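Local coordinates for protein TadZ (PDB 4LDA) that probably takes part in pilus assembly as an ATP-binding protein, to which this chain contributes the CheY-like N-terminal domain, at residues Asn3-Ala8 against Asp45-Gly50; Val7-His12 against Leu52-Gly57; Asn21-Ala26 against Ser111-Leu116; Glu39-Leu44 against Glu69-Ala74; Ser79-Gly84 against Ala100-Thr105. All coordinates share one frame; numbering follows the deposited sequence.

Interaction 1 of 5, residues Asn3-Ala8 against Asp45-Gly50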
# COMPACT_ATOMS: atom_id res chain seq x y z
N ASN A 3 9.32 -8.57 -11.10
CA ASN A 3 9.15 -7.12 -11.31
C ASN A 3 7.68 -6.71 -11.30
O ASN A 3 6.85 -7.31 -11.97
CB ASN A 3 9.79 -6.65 -12.65
CG ASN A 3 9.73 -5.15 -12.91
OD1 ASN A 3 8.89 -4.66 -13.68
ND2 ASN A 3 10.64 -4.41 -12.31
N GLN A 4 7.38 -5.65 -10.58
CA GLN A 4 6.05 -5.10 -10.41
C GLN A 4 6.06 -3.61 -10.32
O GLN A 4 7.08 -3.02 -9.97
CB GLN A 4 5.43 -5.62 -9.10
CG GLN A 4 5.16 -7.11 -8.99
CD GLN A 4 5.03 -7.50 -7.54
OE1 GLN A 4 5.98 -8.04 -6.93
NE2 GLN A 4 3.89 -7.19 -6.95
N ASN A 5 4.89 -3.01 -10.50
CA ASN A 5 4.66 -1.61 -10.18
C ASN A 5 3.87 -1.57 -8.90
O ASN A 5 2.95 -2.37 -8.73
CB ASN A 5 3.96 -0.85 -11.31
CG ASN A 5 4.82 -0.55 -12.50
OD1 ASN A 5 6.03 -0.26 -12.37
ND2 ASN A 5 4.20 -0.52 -13.68
N PHE A 6 4.28 -0.71 -7.96
CA PHE A 6 3.60 -0.48 -6.69
C PHE A 6 3.13 0.96 -6.67
O PHE A 6 3.83 1.81 -7.23
CB PHE A 6 4.50 -0.78 -5.49
CG PHE A 6 5.34 -2.03 -5.58
CD1 PHE A 6 4.81 -3.27 -5.24
CD2 PHE A 6 6.68 -1.96 -5.94
CE1 PHE A 6 5.60 -4.42 -5.33
CE2 PHE A 6 7.46 -3.11 -6.00
CZ PHE A 6 6.92 -4.33 -5.69
N VAL A 7 1.96 1.23 -6.07
CA VAL A 7 1.44 2.60 -5.97
C VAL A 7 1.54 3.00 -4.50
O VAL A 7 1.30 2.18 -3.63
CB VAL A 7 0.01 2.73 -6.57
CG1 VAL A 7 -0.57 4.12 -6.35
CG2 VAL A 7 0.05 2.42 -8.06
N ALA A 8 1.94 4.26 -4.24
CA ALA A 8 2.11 4.74 -2.88
C ALA A 8 1.43 6.09 -2.63
O ALA A 8 1.69 7.07 -3.32
CB ALA A 8 3.59 4.88 -2.57
N ASP A 45 -4.66 0.74 -12.80
CA ASP A 45 -4.94 0.04 -14.05
C ASP A 45 -3.83 0.24 -15.09
O ASP A 45 -3.43 -0.75 -15.70
CB ASP A 45 -6.28 0.51 -14.65
CG ASP A 45 -7.54 0.14 -13.87
OD1 ASP A 45 -7.45 -0.71 -12.94
OD2 ASP A 45 -8.62 0.68 -14.20
N VAL A 46 -3.34 1.48 -15.28
CA VAL A 46 -2.31 1.79 -16.28
C VAL A 46 -0.96 1.19 -15.87
O VAL A 46 -0.23 0.73 -16.74
CB VAL A 46 -2.22 3.33 -16.56
CG1 VAL A 46 -1.66 4.11 -15.38
CG2 VAL A 46 -1.42 3.62 -17.83
N THR A 47 -0.65 1.13 -14.56
CA THR A 47 0.62 0.56 -14.07
C THR A 47 0.48 -0.94 -13.79
O THR A 47 1.49 -1.57 -13.50
CB THR A 47 1.11 1.28 -12.80
OG1 THR A 47 0.19 1.08 -11.72
CG2 THR A 47 1.36 2.75 -13.03
N ALA A 48 -0.76 -1.49 -13.85
CA ALA A 48 -1.11 -2.91 -13.59
C ALA A 48 -0.56 -3.35 -12.19
O ALA A 48 -0.08 -4.47 -12.00
CB ALA A 48 -0.60 -3.81 -14.71
N ALA A 49 -0.67 -2.43 -11.23
CA ALA A 49 -0.21 -2.57 -9.86
C ALA A 49 -1.13 -3.47 -9.06
O ALA A 49 -2.36 -3.30 -9.12
CB ALA A 49 -0.12 -1.20 -9.21
N GLY A 50 -0.53 -4.42 -8.33
CA GLY A 50 -1.25 -5.36 -7.47
C GLY A 50 -1.13 -5.05 -5.99
O GLY A 50 -1.82 -5.65 -5.15
O HOH W 1 3.21 -4.56 -12.60

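Interaction 2 of 5, residues Val7-His12 against Leu52-Gly57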
# COMPACT_ATOMS: atom_id res chain seq x y z
N VAL A 7 1.96 1.23 -6.07
CA VAL A 7 1.44 2.60 -5.97
C VAL A 7 1.54 3.00 -4.50
O VAL A 7 1.30 2.18 -3.63
CB VAL A 7 0.01 2.73 -6.57
CG1 VAL A 7 -0.57 4.12 -6.35
CG2 VAL A 7 0.05 2.42 -8.06
N ALA A 8 1.94 4.26 -4.24
CA ALA A 8 2.11 4.74 -2.88
C ALA A 8 1.43 6.09 -2.63
O ALA A 8 1.69 7.07 -3.32
CB ALA A 8 3.59 4.88 -2.57
N LEU A 9 0.57 6.10 -1.60
CA LEU A 9 -0.09 7.28 -1.05
C LEU A 9 0.64 7.58 0.23
O LEU A 9 0.38 6.95 1.25
CB LEU A 9 -1.60 7.05 -0.84
CG LEU A 9 -2.43 6.73 -2.04
CD1 LEU A 9 -3.77 6.15 -1.61
CD2 LEU A 9 -2.62 7.97 -2.89
N THR A 10 1.66 8.43 0.15
CA THR A 10 2.52 8.77 1.27
C THR A 10 2.11 10.11 1.83
O THR A 10 1.54 10.93 1.09
CB THR A 10 3.99 8.78 0.82
OG1 THR A 10 4.13 9.65 -0.32
CG2 THR A 10 4.49 7.38 0.46
N GLN A 11 2.36 10.34 3.13
CA GLN A 11 1.99 11.64 3.68
C GLN A 11 3.25 12.54 3.87
O GLN A 11 3.10 13.72 4.20
CB GLN A 11 1.12 11.56 4.95
CG GLN A 11 1.58 10.71 6.10
CD GLN A 11 0.43 10.48 7.07
OE1 GLN A 11 -0.58 11.22 7.11
NE2 GLN A 11 0.56 9.46 7.91
N HIS A 12 4.46 12.03 3.53
CA HIS A 12 5.69 12.83 3.48
C HIS A 12 6.72 12.13 2.55
O HIS A 12 6.66 10.91 2.36
CB HIS A 12 6.27 13.15 4.87
CG HIS A 12 6.87 12.01 5.60
ND1 HIS A 12 8.21 11.73 5.50
CD2 HIS A 12 6.30 11.16 6.49
CE1 HIS A 12 8.42 10.69 6.30
NE2 HIS A 12 7.30 10.32 6.92
N LEU A 52 -0.81 -1.62 -3.22
CA LEU A 52 -0.95 -0.20 -2.94
C LEU A 52 -0.55 0.06 -1.49
O LEU A 52 -1.08 -0.56 -0.57
CB LEU A 52 -2.37 0.32 -3.23
CG LEU A 52 -2.59 1.81 -2.98
CD1 LEU A 52 -3.24 2.45 -4.15
CD2 LEU A 52 -3.43 2.05 -1.73
N PHE A 53 0.40 0.99 -1.30
CA PHE A 53 0.84 1.44 0.02
C PHE A 53 0.07 2.72 0.38
O PHE A 53 -0.03 3.61 -0.44
CB PHE A 53 2.35 1.65 0.05
CG PHE A 53 3.14 0.39 -0.16
CD1 PHE A 53 3.42 -0.45 0.91
CD2 PHE A 53 3.62 0.04 -1.42
CE1 PHE A 53 4.15 -1.62 0.73
CE2 PHE A 53 4.34 -1.13 -1.61
CZ PHE A 53 4.62 -1.95 -0.54
N ILE A 54 -0.50 2.77 1.58
CA ILE A 54 -1.23 3.96 2.02
C ILE A 54 -0.76 4.32 3.44
O ILE A 54 -0.76 3.49 4.34
CB ILE A 54 -2.78 3.82 1.93
CG1 ILE A 54 -3.48 5.20 2.17
CG2 ILE A 54 -3.32 2.65 2.79
CD1 ILE A 54 -4.97 5.24 1.92
N SER A 55 -0.28 5.56 3.59
CA SER A 55 0.21 6.08 4.86
C SER A 55 -0.99 6.59 5.67
O SER A 55 -1.76 7.44 5.20
CB SER A 55 1.26 7.16 4.62
OG SER A 55 1.86 7.52 5.85
N LEU A 56 -1.15 6.03 6.87
CA LEU A 56 -2.23 6.33 7.81
C LEU A 56 -1.73 6.92 9.13
O LEU A 56 -0.74 6.45 9.71
CB LEU A 56 -3.05 5.06 8.11
CG LEU A 56 -3.79 4.41 6.96
CD1 LEU A 56 -4.50 3.16 7.42
CD2 LEU A 56 -4.81 5.35 6.35
N GLY A 57 -2.49 7.89 9.62
CA GLY A 57 -2.27 8.56 10.90
C GLY A 57 -3.60 8.97 11.48
O GLY A 57 -4.62 8.82 10.80

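Interaction 3 of 5, residues Asn21-Ala26 against Ser111-Leu116. With SO4 (sulfate ion), chain J.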
# COMPACT_ATOMS: atom_id res chain seq x y z
N ASN A 21 13.58 2.76 -2.39
CA ASN A 21 14.91 2.21 -2.14
C ASN A 21 14.84 0.78 -1.67
O ASN A 21 15.64 -0.03 -2.14
CB ASN A 21 15.67 3.06 -1.10
CG ASN A 21 16.09 4.44 -1.61
OD1 ASN A 21 16.21 4.69 -2.82
ND2 ASN A 21 16.37 5.34 -0.69
N SER A 22 13.91 0.46 -0.76
CA SER A 22 13.73 -0.89 -0.22
C SER A 22 13.24 -1.87 -1.27
O SER A 22 13.69 -3.03 -1.27
CB SER A 22 12.75 -0.87 0.95
OG SER A 22 13.15 0.02 1.97
N LEU A 23 12.33 -1.42 -2.17
CA LEU A 23 11.71 -2.30 -3.15
C LEU A 23 12.32 -2.23 -4.53
O LEU A 23 11.76 -2.84 -5.45
CB LEU A 23 10.20 -1.96 -3.24
CG LEU A 23 9.37 -2.28 -1.98
CD1 LEU A 23 7.95 -1.75 -2.10
CD2 LEU A 23 9.37 -3.72 -1.71
N ALA A 24 13.48 -1.59 -4.68
CA ALA A 24 14.17 -1.39 -5.95
C ALA A 24 14.42 -2.71 -6.73
O ALA A 24 14.28 -2.74 -7.96
CB ALA A 24 15.49 -0.68 -5.70
N SER A 25 14.76 -3.78 -6.03
CA SER A 25 14.99 -5.13 -6.60
C SER A 25 13.67 -5.81 -7.06
O SER A 25 13.69 -6.60 -7.98
CB SER A 25 15.69 -6.03 -5.58
OG SER A 25 14.98 -6.07 -4.34
N ALA A 26 12.54 -5.48 -6.43
CA ALA A 26 11.23 -6.06 -6.71
C ALA A 26 10.46 -5.32 -7.81
O ALA A 26 9.61 -5.91 -8.47
CB ALA A 26 10.40 -6.06 -5.45
N SER A 111 14.49 -5.59 4.15
CA SER A 111 14.23 -7.03 4.06
C SER A 111 12.79 -7.37 4.50
O SER A 111 12.23 -8.36 4.03
CB SER A 111 15.24 -7.83 4.89
OG SER A 111 15.22 -7.45 6.25
N GLU A 112 12.18 -6.52 5.35
CA GLU A 112 10.81 -6.70 5.81
C GLU A 112 9.84 -6.37 4.70
O GLU A 112 8.81 -7.03 4.58
CB GLU A 112 10.52 -5.83 7.04
CG GLU A 112 11.25 -6.26 8.31
CD GLU A 112 10.93 -5.43 9.53
OE1 GLU A 112 9.73 -5.18 9.78
OE2 GLU A 112 11.88 -5.08 10.27
N LEU A 113 10.19 -5.38 3.86
CA LEU A 113 9.38 -4.95 2.72
C LEU A 113 9.48 -5.93 1.57
O LEU A 113 8.46 -6.26 0.99
CB LEU A 113 9.79 -3.53 2.25
CG LEU A 113 8.97 -2.37 2.85
CD1 LEU A 113 9.13 -2.29 4.35
CD2 LEU A 113 9.42 -1.09 2.29
N THR A 114 10.69 -6.41 1.23
CA THR A 114 10.91 -7.39 0.15
C THR A 114 10.28 -8.73 0.55
O THR A 114 9.76 -9.43 -0.32
CB THR A 114 12.39 -7.56 -0.21
OG1 THR A 114 13.11 -7.89 0.98
CG2 THR A 114 12.98 -6.33 -0.84
N GLY A 115 10.32 -9.05 1.84
CA GLY A 115 9.72 -10.25 2.40
C GLY A 115 8.22 -10.25 2.25
O GLY A 115 7.63 -11.26 1.84
N LEU A 116 7.59 -9.10 2.57
CA LEU A 116 6.16 -8.88 2.44
C LEU A 116 5.69 -9.01 0.98
O LEU A 116 4.67 -9.64 0.73
CB LEU A 116 5.82 -7.48 2.99
CG LEU A 116 4.42 -6.91 2.71
CD1 LEU A 116 3.33 -7.75 3.33
CD2 LEU A 116 4.32 -5.53 3.23
S SO4 J . 18.14 -5.02 5.66
O1 SO4 J . 19.43 -4.56 6.21
O2 SO4 J . 17.25 -3.86 5.54
O3 SO4 J . 18.32 -5.62 4.34
O4 SO4 J . 17.59 -6.01 6.59

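Interaction 4 of 5, residues Glu39-Leu44 against Glu69-Ala74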
# COMPACT_ATOMS: atom_id res chain seq x y z
N GLU A 39 -9.23 8.59 -9.80
CA GLU A 39 -7.86 8.86 -10.28
C GLU A 39 -6.92 7.72 -9.89
O GLU A 39 -6.13 7.25 -10.72
CB GLU A 39 -7.31 10.19 -9.72
CG GLU A 39 -8.00 11.43 -10.26
CD GLU A 39 -7.63 12.77 -9.65
OE1 GLU A 39 -7.05 12.78 -8.54
OE2 GLU A 39 -7.97 13.81 -10.26
N LEU A 40 -7.04 7.26 -8.64
CA LEU A 40 -6.25 6.18 -8.07
C LEU A 40 -6.53 4.85 -8.77
O LEU A 40 -5.60 4.10 -9.03
CB LEU A 40 -6.59 6.09 -6.59
CG LEU A 40 -5.57 5.48 -5.69
CD1 LEU A 40 -4.26 6.24 -5.76
CD2 LEU A 40 -6.07 5.51 -4.28
N LEU A 41 -7.80 4.57 -9.13
CA LEU A 41 -8.15 3.35 -9.85
C LEU A 41 -7.57 3.36 -11.26
O LEU A 41 -7.09 2.33 -11.72
CB LEU A 41 -9.67 3.13 -9.90
CG LEU A 41 -10.37 2.79 -8.57
CD1 LEU A 41 -11.84 2.80 -8.73
CD2 LEU A 41 -9.90 1.45 -7.98
N ALA A 42 -7.55 4.55 -11.93
CA ALA A 42 -6.95 4.77 -13.25
C ALA A 42 -5.45 4.51 -13.23
O ALA A 42 -4.93 3.87 -14.14
CB ALA A 42 -7.21 6.18 -13.72
N LEU A 43 -4.76 4.98 -12.17
CA LEU A 43 -3.32 4.81 -11.97
C LEU A 43 -2.94 3.34 -11.66
O LEU A 43 -1.89 2.89 -12.09
CB LEU A 43 -2.86 5.72 -10.83
CG LEU A 43 -1.43 6.19 -10.92
CD1 LEU A 43 -1.31 7.37 -11.88
CD2 LEU A 43 -0.92 6.59 -9.55
N LEU A 44 -3.81 2.61 -10.94
CA LEU A 44 -3.61 1.20 -10.64
C LEU A 44 -3.72 0.37 -11.91
O LEU A 44 -2.96 -0.57 -12.09
CB LEU A 44 -4.61 0.69 -9.59
CG LEU A 44 -4.38 1.14 -8.16
CD1 LEU A 44 -5.63 0.96 -7.33
CD2 LEU A 44 -3.18 0.46 -7.52
N GLU A 69 -11.59 1.46 1.78
CA GLU A 69 -12.89 0.78 1.66
C GLU A 69 -13.38 0.80 0.19
O GLU A 69 -13.81 -0.24 -0.31
CB GLU A 69 -13.93 1.43 2.58
CG GLU A 69 -13.72 1.13 4.06
CD GLU A 69 -14.60 1.86 5.07
OE1 GLU A 69 -15.58 2.52 4.66
OE2 GLU A 69 -14.30 1.77 6.28
N GLY A 70 -13.27 1.96 -0.47
CA GLY A 70 -13.64 2.16 -1.87
C GLY A 70 -12.78 1.39 -2.85
O GLY A 70 -13.31 0.81 -3.81
N LEU A 71 -11.45 1.38 -2.62
CA LEU A 71 -10.47 0.65 -3.43
C LEU A 71 -10.69 -0.85 -3.39
O LEU A 71 -10.71 -1.49 -4.43
CB LEU A 71 -9.02 0.94 -2.96
CG LEU A 71 -8.42 2.26 -3.32
CD1 LEU A 71 -7.24 2.56 -2.45
CD2 LEU A 71 -8.04 2.30 -4.79
N VAL A 72 -10.82 -1.41 -2.17
CA VAL A 72 -11.01 -2.83 -1.89
C VAL A 72 -12.38 -3.29 -2.51
O VAL A 72 -12.46 -4.39 -3.06
CB VAL A 72 -10.89 -3.09 -0.36
CG1 VAL A 72 -11.42 -4.45 0.04
CG2 VAL A 72 -9.44 -2.94 0.08
N SER A 73 -13.41 -2.42 -2.50
CA SER A 73 -14.70 -2.72 -3.13
C SER A 73 -14.55 -2.84 -4.65
O SER A 73 -15.04 -3.81 -5.24
CB SER A 73 -15.74 -1.64 -2.81
OG SER A 73 -16.09 -1.60 -1.44
N ALA A 74 -13.85 -1.88 -5.26
CA ALA A 74 -13.64 -1.80 -6.71
C ALA A 74 -12.64 -2.86 -7.21
O ALA A 74 -12.85 -3.44 -8.27
CB ALA A 74 -13.15 -0.41 -7.08

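Interaction 5 of 5, residues Ser79-Gly84 against Ala100-Thr105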
# COMPACT_ATOMS: atom_id res chain seq x y z
N SER A 79 -3.86 -5.77 -3.08
CA SER A 79 -3.29 -5.86 -1.73
C SER A 79 -3.00 -4.44 -1.23
O SER A 79 -2.17 -3.74 -1.82
CB SER A 79 -2.04 -6.73 -1.71
OG SER A 79 -2.28 -8.04 -2.19
N VAL A 80 -3.73 -4.00 -0.20
CA VAL A 80 -3.51 -2.68 0.38
C VAL A 80 -2.65 -2.88 1.65
O VAL A 80 -3.03 -3.64 2.54
CB VAL A 80 -4.84 -1.90 0.63
CG1 VAL A 80 -4.56 -0.54 1.28
CG2 VAL A 80 -5.62 -1.71 -0.66
N VAL A 81 -1.47 -2.24 1.68
CA VAL A 81 -0.54 -2.29 2.81
C VAL A 81 -0.52 -0.91 3.47
O VAL A 81 -0.15 0.07 2.83
CB VAL A 81 0.89 -2.75 2.41
CG1 VAL A 81 1.81 -2.80 3.62
CG2 VAL A 81 0.87 -4.10 1.70
N ALA A 82 -0.93 -0.84 4.74
CA ALA A 82 -0.94 0.43 5.48
C ALA A 82 0.43 0.71 6.09
O ALA A 82 1.16 -0.21 6.44
CB ALA A 82 -2.00 0.39 6.57
N ILE A 83 0.79 1.99 6.16
CA ILE A 83 2.05 2.49 6.73
C ILE A 83 1.67 3.42 7.88
O ILE A 83 0.92 4.37 7.67
CB ILE A 83 2.97 3.17 5.67
CG1 ILE A 83 3.31 2.25 4.49
CG2 ILE A 83 4.24 3.77 6.29
CD1 ILE A 83 3.79 3.05 3.23
N GLY A 84 2.03 3.07 9.10
CA GLY A 84 1.69 3.90 10.24
C GLY A 84 2.35 3.45 11.52
O GLY A 84 3.17 2.52 11.52
N ALA A 100 -7.15 -3.15 4.60
CA ALA A 100 -5.71 -3.31 4.45
C ALA A 100 -5.29 -4.73 4.88
O ALA A 100 -5.67 -5.19 5.94
CB ALA A 100 -4.95 -2.27 5.25
N ARG A 101 -4.56 -5.42 4.00
CA ARG A 101 -4.09 -6.80 4.15
C ARG A 101 -2.95 -6.87 5.19
O ARG A 101 -2.87 -7.86 5.93
CB ARG A 101 -3.63 -7.31 2.76
CG ARG A 101 -3.63 -8.83 2.56
CD ARG A 101 -3.76 -9.20 1.09
NE ARG A 101 -5.10 -8.90 0.54
CZ ARG A 101 -5.49 -9.13 -0.71
NH1 ARG A 101 -4.65 -9.67 -1.59
NH2 ARG A 101 -6.72 -8.82 -1.10
N ASP A 102 -2.07 -5.84 5.20
CA ASP A 102 -0.91 -5.78 6.09
C ASP A 102 -0.66 -4.34 6.59
O ASP A 102 -1.23 -3.39 6.04
CB ASP A 102 0.33 -6.33 5.35
CG ASP A 102 0.16 -7.75 4.81
OD1 ASP A 102 -0.38 -7.90 3.69
OD2 ASP A 102 0.59 -8.70 5.50
N PHE A 103 0.17 -4.19 7.65
CA PHE A 103 0.54 -2.92 8.28
C PHE A 103 2.04 -2.90 8.60
O PHE A 103 2.52 -3.79 9.31
CB PHE A 103 -0.29 -2.73 9.57
CG PHE A 103 -0.31 -1.32 10.12
CD1 PHE A 103 0.78 -0.81 10.81
CD2 PHE A 103 -1.46 -0.54 10.02
CE1 PHE A 103 0.74 0.46 11.36
CE2 PHE A 103 -1.48 0.75 10.54
CZ PHE A 103 -0.40 1.24 11.22
N ILE A 104 2.76 -1.91 8.07
CA ILE A 104 4.21 -1.77 8.29
C ILE A 104 4.47 -0.39 8.88
O ILE A 104 3.66 0.52 8.72
CB ILE A 104 5.05 -2.03 6.99
CG1 ILE A 104 4.56 -1.16 5.81
CG2 ILE A 104 5.01 -3.53 6.64
CD1 ILE A 104 5.39 -1.20 4.53
N THR A 105 5.57 -0.25 9.61
CA THR A 105 5.94 1.03 10.19
C THR A 105 7.07 1.60 9.33
O THR A 105 8.01 0.90 8.94
CB THR A 105 6.30 0.92 11.69
OG1 THR A 105 5.17 0.42 12.39
CG2 THR A 105 6.69 2.27 12.31

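Interaction 1 of 5, residues Asn3-Ala8 against Asp45-Gly50
Asn5 and Thr47 meet through a single straight hydrogen bond: Asn5 ND2 donates to Thr47 O at 2.9 Å, with an N-H...O angle of 164°. The donor lies in the carbonyl plane on a lone pair of Thr47 O, and the acceptor lies almost in the plane of the Asn5 amide, so both flat groups are well placed for the bond. The side chain of Asn5 reaches it with CG anti to its own carbonyl carbon (chi1 -74°), and Asn5 ND2 also packs 3.7 Å from Thr47 CB. Beside this bond the methyl of Ala49 sits 3.3 Å from Asn5 O, and Ala49 CA makes a CH...O contact of 3.4 Å with the same oxygen. Further along the strand Val7 CG2 makes the apolar contact, 3.8 Å from Ala49 CB. The same methyl comes within 3.9 Å of Thr47 OG1, a hydroxyl already bonded to Leu43 O in its own helix. A water bridges the backbones, accepting from Asn5 N at 3.1 Å and donating weakly to Ala48 O. In the second shell Gln28 of the neighbouring strand takes the other end of the Asn5 amide, which fixes its rotation. Ala48, with positive phi, is the C-prime residue of a Schellman motif, in which Ala49 N returns to Leu44 O and a weak bond joins Ala48 N to Asp45 O. The contact is thus a Schellman-capped helix end turned back beside the first strand, at a helix-to-strand connection of a CheY-like alpha/beta fold.

Interaction 2 of 5, residues Val7-His12 against Leu52-Gly57
Ser55 OG lies between two partners, a weak one at Gln11 and a stronger one at Glu15 OE2 in helix 13-22. Gln11 NE2 comes to Ser55 OG at 3.1 Å, but the N-H...O angle of only 121° makes this a poor bond, and Gln11 CG is almost as near to the hydroxyl oxygen at 3.2 Å. With chi1 at 51°, Gln11 CG stands between the backbone N and carbonyl carbon, and the rest of the side chain extends past the serine toward Gly57. Glu15 also accepts from Gln11 N, tying the loop after strand 4-9 to the same carboxylate. Before this loop the segments form a parallel ladder between adjacent inner strands of the CheY-like sheet, in which Phe53 N to Val7 O, Leu9 N to Phe53 O and Ser55 N to Leu9 O are each 2.8 Å long. On one face Val7 CG1 meets Leu52 CD1 and Leu9 CD1 meets Ile54 CD1, each pair 3.8 Å apart, under helices 37-47 and 61-74. Ala8 and Phe53 occupy the other face, beneath helix 13-22. The chemistry changes along the contact: backbone bonds and aliphatic side chains hold the buried centre, whereas the C-terminal strand ends, the edge where receiver domains of this fold carry their active site, bear a polar cluster in which Glu15 probably fixes Ser55 more than Gln11 does.

Interaction 3 of 5, residues Asn21-Ala26 against Ser111-Leu116
Two helices on one face of the CheY-like sheet come together here, the C-terminal end of helix 13-22 with its following turn against the first half of helix 110-121. Ser22, near the C-terminal end of helix 13-22, packs its CB 3.6 Å from Leu113 CD2. The hydroxyl is turned with Ser22 OG anti to the carbonyl carbon (chi1 -57°) and bonds to Trp18 O one turn back, leaving the CB side to meet the leucine. Leu23, where the chain departs from helical geometry, sends CD2 alongside helix 110-121, 3.8 Å from Leu113 O and 4.0 Å from Leu113 CB. One residue further on, Thr114 turns its methyl to the turn: Thr114 CG2 lies 3.4 Å from Ser22 O and 4.0 Å from Ser25 OG. Its position follows from chi1 of 55°, which places Thr114 OG1 over its own helix, near Ala110 O and Ser111 O, and Thr114 CG2 anti to the carbonyl carbon. Behind these residues Leu113 also touches Leu19 and Trp18, and Leu23 touches Phe6 of the central sheet, so the contact continues inward to the strands. Near the N-terminal end of helix 110-121 a sulfate ion, probably from the crystallisation liquor, accepts a hydrogen bond of 2.8 Å from Ser111 OG to its O4. No hydrogen bond crosses between the two segments. Their contact is therefore one of methyl, methylene and carbonyl surfaces, with the hydroxyls of Ser22 and Thr114 directed to their own helices, and it depends on shape and burial rather than on polar pairing.

Interaction 4 of 5, residues Glu39-Leu44 against Glu69-Ala74
Leu71 and Ala74 meet helix 37-47 from successive turns of segment 69-74, and they carry all of its side-chain contacts with Leu40, Leu41 and Leu44. Ahead of them, Glu69 lies on the outer side of the helix, where its carbonyl oxygen receives two bonds: Ser73 N at 3.1 Å and Ser73 OG at 2.9 Å reach Glu69 O from opposite faces of its plane. This keeps the serine hydroxyl on its own helix. Leu71 is the central residue of the contact, its CG anti to the carbonyl carbon (chi1 -76°), which turns the side chain toward helix 37-47, where both methyls find leucines. Leu71 CD1 touches Leu40 CD2 at 3.7 Å. The other methyl is shared, for Leu71 CD2 lies 3.7 Å from Leu44 CD1 and 3.8 Å from Leu41 CD2. Leu40 and Leu44 each cross the Leu71 side chain at about a right angle, while Leu41 slides past it in the opposite direction. One turn later Ala74 presents its methyl to the end of Leu41, with Ala74 CB 3.8 Å from Leu41 CD1 and slightly further from the CD2 branch, so the small residue sits against the fork of the leucine. The helical segments cross at -47°, with their axes 11.0 Å apart at closest approach, a separation bridged by leucine side chains and the Ala74 methyl. Beneath the pair lies the central sheet: Leu40, Leu44 and Leu71 all reach Leu52 of strand 51-55, and Leu40 also meets Leu9 of strand 4-9. Helices 37-47 and 61-74 thus lie together on one face of the sheet.

Interaction 5 of 5, residues Ser79-Gly84 against Ala100-Thr105
Phe103 lies with one ring face over Ala82 O in the parallel strand pair of a beta-alpha-beta unit, strand 79-83, helix 89-98 and strand 102-104. With its CG anti to the backbone N (chi1 -164°), the ring reaches along the neighbouring strand, where Phe103 CD2 is 3.6 Å from Ala82 CB and Phe103 CZ is 3.5 Å from Gly84 CA. Helix 89-98 packs against Phe103 through Leu91, Val92 and Ala95. On the opposite face of the sheet Ile83 and Ile104 lie side by side and point the same way, their CG1 atoms 3.9 Å apart, whereas Val81 crosses Ile104 at about a right angle. Asp102 is on this face too, against Leu116 and Leu120 of helix 110-121. Backbone bonds set the register, among them Ala82 N to Asp102 O at 2.9 Å and Ile104 N to Ala82 O at 2.8 Å. At the start of the pair, Arg101 bends at chi3, and Ser79 CA lies over one face of its guanidinium, toward the rim. After the backbone bond from Gly84 N to Ile104 O, Thr105 OG1 donates a hydrogen bond of 3.0 Å to Gly84 O.

In the fold
All five contacts belong to one CheY-like domain built on a parallel sheet with strands in the order 27-31, 4-9, 51-55, 79-83, 102-104. Interactions 1 and 2 both use strand 4-9, with centres about 14 Å apart. Interactions 2 and 5, about 9 Å apart between centres, join through the neighbouring strands 51-55 and 79-83. Interaction 3 sets a helix end and turn against a helix, and interaction 4 pairs two helices; they lie on opposite sides of the chain's centre, about 23 Å apart between centres. Along the chain, interactions 4 and 5 are nested, in that order, within the loop closed by interaction 3. The domain is thus a three-layer sandwich whose central strands connect its two helical layers.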